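Local coordinates for protein NS2 (Infectious salmon anemia virus, PDB 5WCO) that probably forms the matrix layer beneath the viral envelope, self-polymerizing and associating with the membrane, at residues K86-I98 / M117-L129. Sequence-based numbering, arbitrary orientation.
Sequences KVKTLNQLVNGMI and MATLMRDHIRNWL
Two helices of the all-helical matrix-protein fold, running in roughly the same direction, pack here around a single knob-into-hole contact, Leu90 being the knob that enters a hole made by Met117, Leu120, Met121 and His124. The axes of helices 90-98 and 117-129 cross at -27° and approach to 10.3 Å. Leu90 CD1 lies 3.6 Å from His124 CB. At the start of helix 90-98, where Thr89 and Gln92 form a capping box, two methionines reach over from the other helix. Met117 is bent at both chi2 and chi3, which carries its sulfur to the helix end, and Leu90 N gives Met117 SD a weak hydrogen bond (3.5 Å). Met121 instead runs out extended beyond CG, so that its unbranched chain spans the gap and CE meets the backbone of Lys88 and Thr89. Deeper in, branched Leu93 packs one methyl, CD2, against Met121 CG, His124 CD2 and Ile125 CD1, the last at 3.9 Å; helix 101-110 lies against both Leu93 and Ile125. His124, with CG opposite the backbone N about the first torsion (chi1 -175°), is placed so that its flat ring meets Leu90, Leu93, Val94 and Met97. Val94 CG2 covers one face, 3.6 Å from the ring centroid and offset toward the rim in a CH-pi contact, while Met97 SD lies at the ring edge. Trp128, which also packs on helix 55-66, offers a broad aromatic surface to the polarisable thioether of Met97, a Met-aromatic contact. The bend at chi3 of Met97 brings its methyl to that face, with CE 3.5 Å from the centroid of the five-membered ring of Trp128, only 6° off the ring normal.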
ATOM      1  N   LYS A  86      10.177 -16.476  21.862  1.00 74.80           N
ATOM      2  CA  LYS A  86      10.110 -17.299  20.655  1.00 74.76           C
ATOM      3  C   LYS A  86       8.677 -17.613  20.192  1.00 66.98           C
ATOM      4  O   LYS A  86       7.751 -17.697  20.999  1.00 62.88           O
ATOM      5  CB  LYS A  86      10.996 -18.547  20.786  1.00 78.30           C
ATOM      6  CG  LYS A  86      12.481 -18.313  20.393  1.00 80.85           C
ATOM      7  CD  LYS A  86      13.018 -16.899  20.720  1.00 73.36           C
ATOM      8  CE  LYS A  86      13.062 -15.985  19.483  1.00 70.62           C
ATOM      9  NZ  LYS A  86      13.872 -16.535  18.354  1.00 69.43           N
ATOM     10  N   VAL A  87       8.514 -17.758  18.878  1.00 66.23           N
ATOM     11  CA  VAL A  87       7.210 -17.678  18.221  1.00 61.66           C
ATOM     12  C   VAL A  87       6.925 -18.948  17.417  1.00 60.73           C
ATOM     13  O   VAL A  87       7.429 -19.131  16.303  1.00 67.64           O
ATOM     14  CB  VAL A  87       7.178 -16.425  17.321  1.00 53.93           C
ATOM     15  CG1 VAL A  87       5.778 -16.156  16.779  1.00 52.01           C
ATOM     16  CG2 VAL A  87       7.694 -15.224  18.115  1.00 47.12           C
ATOM     17  N   LYS A  88       6.120 -19.832  17.989  1.00 57.20           N
ATOM     18  CA  LYS A  88       5.986 -21.181  17.446  1.00 61.17           C
ATOM     19  C   LYS A  88       4.606 -21.403  16.866  1.00 54.93           C
ATOM     20  O   LYS A  88       4.439 -22.098  15.859  1.00 54.36           O
ATOM     21  CB  LYS A  88       6.255 -22.238  18.529  1.00 60.71           C
ATOM     22  CG  LYS A  88       6.553 -23.643  17.974  1.00 70.21           C
ATOM     23  CD  LYS A  88       6.131 -24.737  18.962  1.00 65.91           C
ATOM     24  CE  LYS A  88       6.175 -26.107  18.314  1.00 55.46           C
ATOM     25  NZ  LYS A  88       5.252 -27.033  19.024  1.00 57.09           N
ATOM     26  N   THR A  89       3.619 -20.806  17.513  1.00 49.86           N
ATOM     27  CA  THR A  89       2.241 -20.939  17.072  1.00 50.25           C
ATOM     28  C   THR A  89       1.626 -19.647  16.500  1.00 55.29           C
ATOM     29  O   THR A  89       1.897 -18.512  16.959  1.00 45.82           O
ATOM     30  CB  THR A  89       1.347 -21.469  18.209  1.00 51.03           C
ATOM     31  OG1 THR A  89       0.886 -20.380  19.011  1.00 55.26           O
ATOM     32  CG2 THR A  89       2.137 -22.410  19.086  1.00 60.52           C
ATOM     33  N   LEU A  90       0.766 -19.852  15.508  1.00 52.06           N
ATOM     34  CA  LEU A  90      -0.084 -18.801  15.012  1.00 47.41           C
ATOM     35  C   LEU A  90      -0.682 -17.984  16.160  1.00 47.19           C
ATOM     36  O   LEU A  90      -0.862 -16.774  16.018  1.00 47.36           O
ATOM     37  CB  LEU A  90      -1.170 -19.384  14.128  1.00 42.87           C
ATOM     38  CG  LEU A  90      -2.067 -18.404  13.377  1.00 51.54           C
ATOM     39  CD1 LEU A  90      -1.254 -17.605  12.309  1.00 49.96           C
ATOM     40  CD2 LEU A  90      -3.273 -19.113  12.768  1.00 42.60           C
ATOM     41  N   ASN A  91      -0.938 -18.629  17.301  1.00 49.26           N
ATOM     42  CA  ASN A  91      -1.428 -17.941  18.510  1.00 50.21           C
ATOM     43  C   ASN A  91      -0.485 -16.864  19.018  1.00 48.56           C
ATOM     44  O   ASN A  91      -0.868 -15.696  19.087  1.00 49.91           O
ATOM     45  CB  ASN A  91      -1.723 -18.914  19.659  1.00 56.42           C
ATOM     46  CG  ASN A  91      -2.573 -18.277  20.756  1.00 64.91           C
ATOM     47  OD1 ASN A  91      -3.736 -17.901  20.516  1.00 65.18           O
ATOM     48  ND2 ASN A  91      -2.006 -18.158  21.968  1.00 62.52           N
ATOM     49  N   GLN A  92       0.741 -17.262  19.354  1.00 49.01           N
ATOM     50  CA  GLN A  92       1.757 -16.346  19.864  1.00 46.83           C
ATOM     51  C   GLN A  92       1.924 -15.175  18.905  1.00 49.98           C
ATOM     52  O   GLN A  92       1.886 -14.007  19.308  1.00 50.14           O
ATOM     53  CB  GLN A  92       3.093 -17.071  20.049  1.00 43.58           C
ATOM     54  CG  GLN A  92       3.132 -18.056  21.219  1.00 51.71           C
ATOM     55  CD  GLN A  92       4.286 -19.050  21.117  1.00 57.42           C
ATOM     56  OE1 GLN A  92       4.287 -19.926  20.248  1.00 59.22           O
ATOM     57  NE2 GLN A  92       5.268 -18.920  22.000  1.00 53.48           N
ATOM     58  N   LEU A  93       2.072 -15.517  17.629  1.00 47.08           N
ATOM     59  CA  LEU A  93       2.195 -14.550  16.558  1.00 47.32           C
ATOM     60  C   LEU A  93       1.073 -13.516  16.551  1.00 47.69           C
ATOM     61  O   LEU A  93       1.353 -12.327  16.518  1.00 51.57           O
ATOM     62  CB  LEU A  93       2.270 -15.231  15.197  1.00 47.26           C
ATOM     63  CG  LEU A  93       2.379 -14.204  14.071  1.00 48.26           C
ATOM     64  CD1 LEU A  93       3.807 -13.614  14.004  1.00 39.74           C
ATOM     65  CD2 LEU A  93       1.970 -14.841  12.762  1.00 49.77           C
ATOM     66  N   VAL A  94      -0.177 -13.959  16.586  1.00 45.18           N
ATOM     67  CA  VAL A  94      -1.304 -13.038  16.525  1.00 41.94           C
ATOM     68  C   VAL A  94      -1.419 -12.162  17.785  1.00 47.41           C
ATOM     69  O   VAL A  94      -1.802 -11.004  17.692  1.00 46.39           O
ATOM     70  CB  VAL A  94      -2.626 -13.783  16.239  1.00 42.08           C
ATOM     71  CG1 VAL A  94      -3.849 -12.904  16.562  1.00 41.74           C
ATOM     72  CG2 VAL A  94      -2.662 -14.239  14.799  1.00 42.79           C
ATOM     73  N   ASN A  95      -1.086 -12.704  18.957  1.00 47.72           N
ATOM     74  CA  ASN A  95      -1.163 -11.907  20.178  1.00 46.32           C
ATOM     75  C   ASN A  95       0.036 -10.980  20.303  1.00 49.38           C
ATOM     76  O   ASN A  95      -0.089  -9.867  20.792  1.00 56.88           O
ATOM     77  CB  ASN A  95      -1.311 -12.794  21.427  1.00 51.72           C
ATOM     78  CG  ASN A  95      -2.591 -13.615  21.411  1.00 59.86           C
ATOM     79  OD1 ASN A  95      -3.641 -13.138  20.966  1.00 60.82           O
ATOM     80  ND2 ASN A  95      -2.505 -14.866  21.872  1.00 58.67           N
ATOM     81  N   GLY A  96       1.199 -11.440  19.852  1.00 45.85           N
ATOM     82  CA  GLY A  96       2.384 -10.623  19.882  1.00 41.59           C
ATOM     83  C   GLY A  96       2.241  -9.404  18.986  1.00 50.86           C
ATOM     84  O   GLY A  96       2.817  -8.360  19.256  1.00 55.88           O
ATOM     85  N   MET A  97       1.448  -9.531  17.930  1.00 46.53           N
ATOM     86  CA  MET A  97       1.181  -8.436  17.015  1.00 49.45           C
ATOM     87  C   MET A  97       0.166  -7.410  17.558  1.00 52.02           C
ATOM     88  O   MET A  97      -0.187  -6.465  16.864  1.00 47.35           O
ATOM     89  CB  MET A  97       0.740  -8.978  15.641  1.00 43.41           C
ATOM     90  CG  MET A  97       1.915  -9.451  14.799  1.00 47.76           C
ATOM     91  SD  MET A  97       1.435 -10.130  13.207  1.00 55.17           S
ATOM     92  CE  MET A  97       0.947  -8.664  12.251  1.00 49.51           C
ATOM     93  N   ILE A  98      -0.293  -7.572  18.799  1.00 47.59           N
ATOM     94  CA  ILE A  98      -1.139  -6.533  19.385  1.00 50.21           C
ATOM     95  C   ILE A  98      -0.362  -5.253  19.784  1.00 52.61           C
ATOM     96  O   ILE A  98      -0.702  -4.130  19.355  1.00 47.46           O
ATOM     97  CB  ILE A  98      -1.934  -7.055  20.580  1.00 47.73           C
ATOM     98  CG1 ILE A  98      -2.804  -8.227  20.136  1.00 49.58           C
ATOM     99  CG2 ILE A  98      -2.812  -5.962  21.166  1.00 43.92           C
ATOM    100  CD1 ILE A  98      -3.636  -8.805  21.221  1.00 49.25           C
ATOM    101  N   MET A 117       2.740 -25.012  10.259  1.00 55.88           N
ATOM    102  CA  MET A 117       2.649 -23.810  11.060  1.00 53.86           C
ATOM    103  C   MET A 117       3.224 -22.643  10.259  1.00 57.12           C
ATOM    104  O   MET A 117       2.676 -21.540  10.272  1.00 48.48           O
ATOM    105  CB  MET A 117       3.405 -23.969  12.373  1.00 52.72           C
ATOM    106  CG  MET A 117       3.009 -22.931  13.405  1.00 49.98           C
ATOM    107  SD  MET A 117       1.225 -22.916  13.776  1.00 53.00           S
ATOM    108  CE  MET A 117       1.178 -23.965  15.246  1.00 53.97           C
ATOM    109  N   ALA A 118       4.317 -22.917   9.552  1.00 54.44           N
ATOM    110  CA  ALA A 118       4.938 -21.953   8.658  1.00 54.49           C
ATOM    111  C   ALA A 118       3.937 -21.466   7.616  1.00 56.12           C
ATOM    112  O   ALA A 118       3.840 -20.262   7.353  1.00 56.28           O
ATOM    113  CB  ALA A 118       6.163 -22.556   7.984  1.00 53.39           C
ATOM    114  N   THR A 119       3.183 -22.404   7.052  1.00 53.10           N
ATOM    115  CA  THR A 119       2.107 -22.105   6.102  1.00 55.65           C
ATOM    116  C   THR A 119       0.994 -21.211   6.693  1.00 53.78           C
ATOM    117  O   THR A 119       0.502 -20.307   6.028  1.00 57.52           O
ATOM    118  CB  THR A 119       1.493 -23.422   5.545  1.00 62.53           C
ATOM    119  OG1 THR A 119       2.422 -24.049   4.651  1.00 61.73           O
ATOM    120  CG2 THR A 119       0.171 -23.170   4.807  1.00 62.86           C
ATOM    121  N   LEU A 120       0.606 -21.466   7.939  1.00 53.89           N
ATOM    122  CA  LEU A 120      -0.469 -20.719   8.600  1.00 54.71           C
ATOM    123  C   LEU A 120      -0.015 -19.298   8.927  1.00 52.44           C
ATOM    124  O   LEU A 120      -0.803 -18.337   8.880  1.00 47.97           O
ATOM    125  CB  LEU A 120      -0.915 -21.442   9.892  1.00 48.81           C
ATOM    126  CG  LEU A 120      -1.766 -22.708   9.706  1.00 47.52           C
ATOM    127  CD1 LEU A 120      -1.871 -23.480  11.002  1.00 51.23           C
ATOM    128  CD2 LEU A 120      -3.163 -22.373   9.188  1.00 46.37           C
ATOM    129  N   MET A 121       1.260 -19.191   9.281  1.00 48.09           N
ATOM    130  CA  MET A 121       1.856 -17.928   9.635  1.00 50.78           C
ATOM    131  C   MET A 121       2.028 -17.130   8.358  1.00 50.07           C
ATOM    132  O   MET A 121       1.760 -15.938   8.332  1.00 51.48           O
ATOM    133  CB  MET A 121       3.191 -18.130  10.353  1.00 49.05           C
ATOM    134  CG  MET A 121       3.053 -18.597  11.799  1.00 46.53           C
ATOM    135  SD  MET A 121       4.634 -18.410  12.653  1.00 61.27           S
ATOM    136  CE  MET A 121       4.259 -19.126  14.250  1.00 56.69           C
ATOM    137  N   ARG A 122       2.437 -17.813   7.297  1.00 51.18           N
ATOM    138  CA  ARG A 122       2.616 -17.197   5.992  1.00 52.16           C
ATOM    139  C   ARG A 122       1.299 -16.545   5.517  1.00 53.89           C
ATOM    140  O   ARG A 122       1.231 -15.325   5.262  1.00 47.82           O
ATOM    141  CB  ARG A 122       3.122 -18.254   4.990  1.00 56.72           C
ATOM    142  CG  ARG A 122       3.274 -17.770   3.549  1.00 62.48           C
ATOM    143  CD  ARG A 122       3.667 -18.900   2.606  1.00 62.63           C
ATOM    144  NE  ARG A 122       5.038 -19.364   2.813  1.00 65.74           N
ATOM    145  CZ  ARG A 122       5.368 -20.595   3.207  1.00 70.12           C
ATOM    146  NH1 ARG A 122       4.431 -21.514   3.451  1.00 64.12           N
ATOM    147  NH2 ARG A 122       6.649 -20.908   3.361  1.00 64.46           N
ATOM    148  N   ASP A 123       0.252 -17.360   5.429  1.00 54.15           N
ATOM    149  CA  ASP A 123      -1.062 -16.870   5.040  1.00 52.72           C
ATOM    150  C   ASP A 123      -1.576 -15.793   5.991  1.00 48.92           C
ATOM    151  O   ASP A 123      -2.272 -14.881   5.570  1.00 46.66           O
ATOM    152  CB  ASP A 123      -2.055 -18.026   4.940  1.00 50.91           C
ATOM    153  CG  ASP A 123      -1.617 -19.073   3.946  1.00 63.30           C
ATOM    154  OD1 ASP A 123      -0.914 -18.710   2.967  1.00 67.22           O
ATOM    155  OD2 ASP A 123      -1.981 -20.259   4.150  1.00 73.39           O
ATOM    156  N   HIS A 124      -1.231 -15.883   7.269  1.00 46.70           N
ATOM    157  CA  HIS A 124      -1.631 -14.817   8.185  1.00 47.49           C
ATOM    158  C   HIS A 124      -0.994 -13.475   7.822  1.00 49.29           C
ATOM    159  O   HIS A 124      -1.691 -12.465   7.679  1.00 46.82           O
ATOM    160  CB  HIS A 124      -1.292 -15.135   9.636  1.00 40.10           C
ATOM    161  CG  HIS A 124      -1.811 -14.108  10.589  1.00 44.88           C
ATOM    162  ND1 HIS A 124      -3.149 -13.989  10.897  1.00 50.37           N
ATOM    163  CD2 HIS A 124      -1.176 -13.119  11.265  1.00 42.18           C
ATOM    164  CE1 HIS A 124      -3.320 -12.985  11.737  1.00 40.07           C
ATOM    165  NE2 HIS A 124      -2.139 -12.443  11.977  1.00 50.05           N
ATOM    166  N   ILE A 125       0.333 -13.483   7.684  1.00 46.79           N
ATOM    167  CA  ILE A 125       1.106 -12.269   7.417  1.00 54.21           C
ATOM    168  C   ILE A 125       0.722 -11.659   6.072  1.00 49.16           C
ATOM    169  O   ILE A 125       0.501 -10.452   5.965  1.00 46.68           O
ATOM    170  CB  ILE A 125       2.627 -12.543   7.430  1.00 51.87           C
ATOM    171  CG1 ILE A 125       3.058 -13.130   8.779  1.00 46.34           C
ATOM    172  CG2 ILE A 125       3.387 -11.273   7.075  1.00 43.09           C
ATOM    173  CD1 ILE A 125       2.833 -12.197   9.965  1.00 51.06           C
ATOM    174  N   ARG A 126       0.634 -12.519   5.056  1.00 50.75           N
ATOM    175  CA  ARG A 126       0.220 -12.117   3.710  1.00 48.81           C
ATOM    176  C   ARG A 126      -1.141 -11.448   3.762  1.00 49.43           C
ATOM    177  O   ARG A 126      -1.320 -10.334   3.262  1.00 49.16           O
ATOM    178  CB  ARG A 126       0.196 -13.331   2.797  1.00 45.38           C
ATOM    179  CG  ARG A 126      -0.476 -13.109   1.461  1.00 53.18           C
ATOM    180  CD  ARG A 126       0.342 -13.773   0.356  1.00 54.55           C
ATOM    181  NE  ARG A 126       0.830 -15.088   0.757  1.00 64.69           N
ATOM    182  CZ  ARG A 126       1.867 -15.696   0.200  1.00 65.26           C
ATOM    183  NH1 ARG A 126       2.530 -15.094  -0.787  1.00 51.83           N
ATOM    184  NH2 ARG A 126       2.236 -16.896   0.641  1.00 59.36           N
ATOM    185  N   ASN A 127      -2.085 -12.114   4.418  1.00 45.00           N
ATOM    186  CA  ASN A 127      -3.420 -11.567   4.578  1.00 49.97           C
ATOM    187  C   ASN A 127      -3.400 -10.255   5.367  1.00 54.44           C
ATOM    188  O   ASN A 127      -4.142  -9.304   5.062  1.00 53.40           O
ATOM    189  CB  ASN A 127      -4.351 -12.616   5.198  1.00 49.77           C
ATOM    190  CG  ASN A 127      -5.409 -12.008   6.080  1.00 67.33           C
ATOM    191  OD1 ASN A 127      -6.407 -11.452   5.590  1.00 66.88           O
ATOM    192  ND2 ASN A 127      -5.203 -12.107   7.408  1.00 62.75           N
ATOM    193  N   TRP A 128      -2.521 -10.188   6.362  1.00 49.74           N
ATOM    194  CA  TRP A 128      -2.399  -8.985   7.172  1.00 48.87           C
ATOM    195  C   TRP A 128      -1.876  -7.821   6.326  1.00 56.24           C
ATOM    196  O   TRP A 128      -2.423  -6.712   6.356  1.00 48.79           O
ATOM    197  CB  TRP A 128      -1.474  -9.236   8.365  1.00 47.41           C
ATOM    198  CG  TRP A 128      -1.352  -8.049   9.254  1.00 45.47           C
ATOM    199  CD1 TRP A 128      -2.185  -7.702  10.255  1.00 47.15           C
ATOM    200  CD2 TRP A 128      -0.337  -7.044   9.201  1.00 44.50           C
ATOM    201  NE1 TRP A 128      -1.765  -6.539  10.842  1.00 44.82           N
ATOM    202  CE2 TRP A 128      -0.626  -6.110  10.214  1.00 44.14           C
ATOM    203  CE3 TRP A 128       0.783  -6.836   8.396  1.00 48.16           C
ATOM    204  CZ2 TRP A 128       0.172  -4.995  10.458  1.00 45.84           C
ATOM    205  CZ3 TRP A 128       1.578  -5.718   8.625  1.00 51.30           C
ATOM    206  CH2 TRP A 128       1.268  -4.814   9.652  1.00 53.11           C
ATOM    207  N   LEU A 129      -0.809  -8.096   5.572  1.00 53.59           N
ATOM    208  CA  LEU A 129      -0.240  -7.125   4.643  1.00 56.78           C
ATOM    209  C   LEU A 129      -1.294  -6.598   3.664  1.00 57.28           C
ATOM    210  O   LEU A 129      -1.407  -5.393   3.452  1.00 61.50           O
ATOM    211  CB  LEU A 129       0.951  -7.741   3.893  1.00 51.00           C
ATOM    212  CG  LEU A 129       2.240  -7.743   4.714  1.00 52.13           C
ATOM    213  CD1 LEU A 129       3.359  -8.504   4.018  1.00 48.24           C
ATOM    214  CD2 LEU A 129       2.679  -6.309   5.061  1.00 47.30           C
TER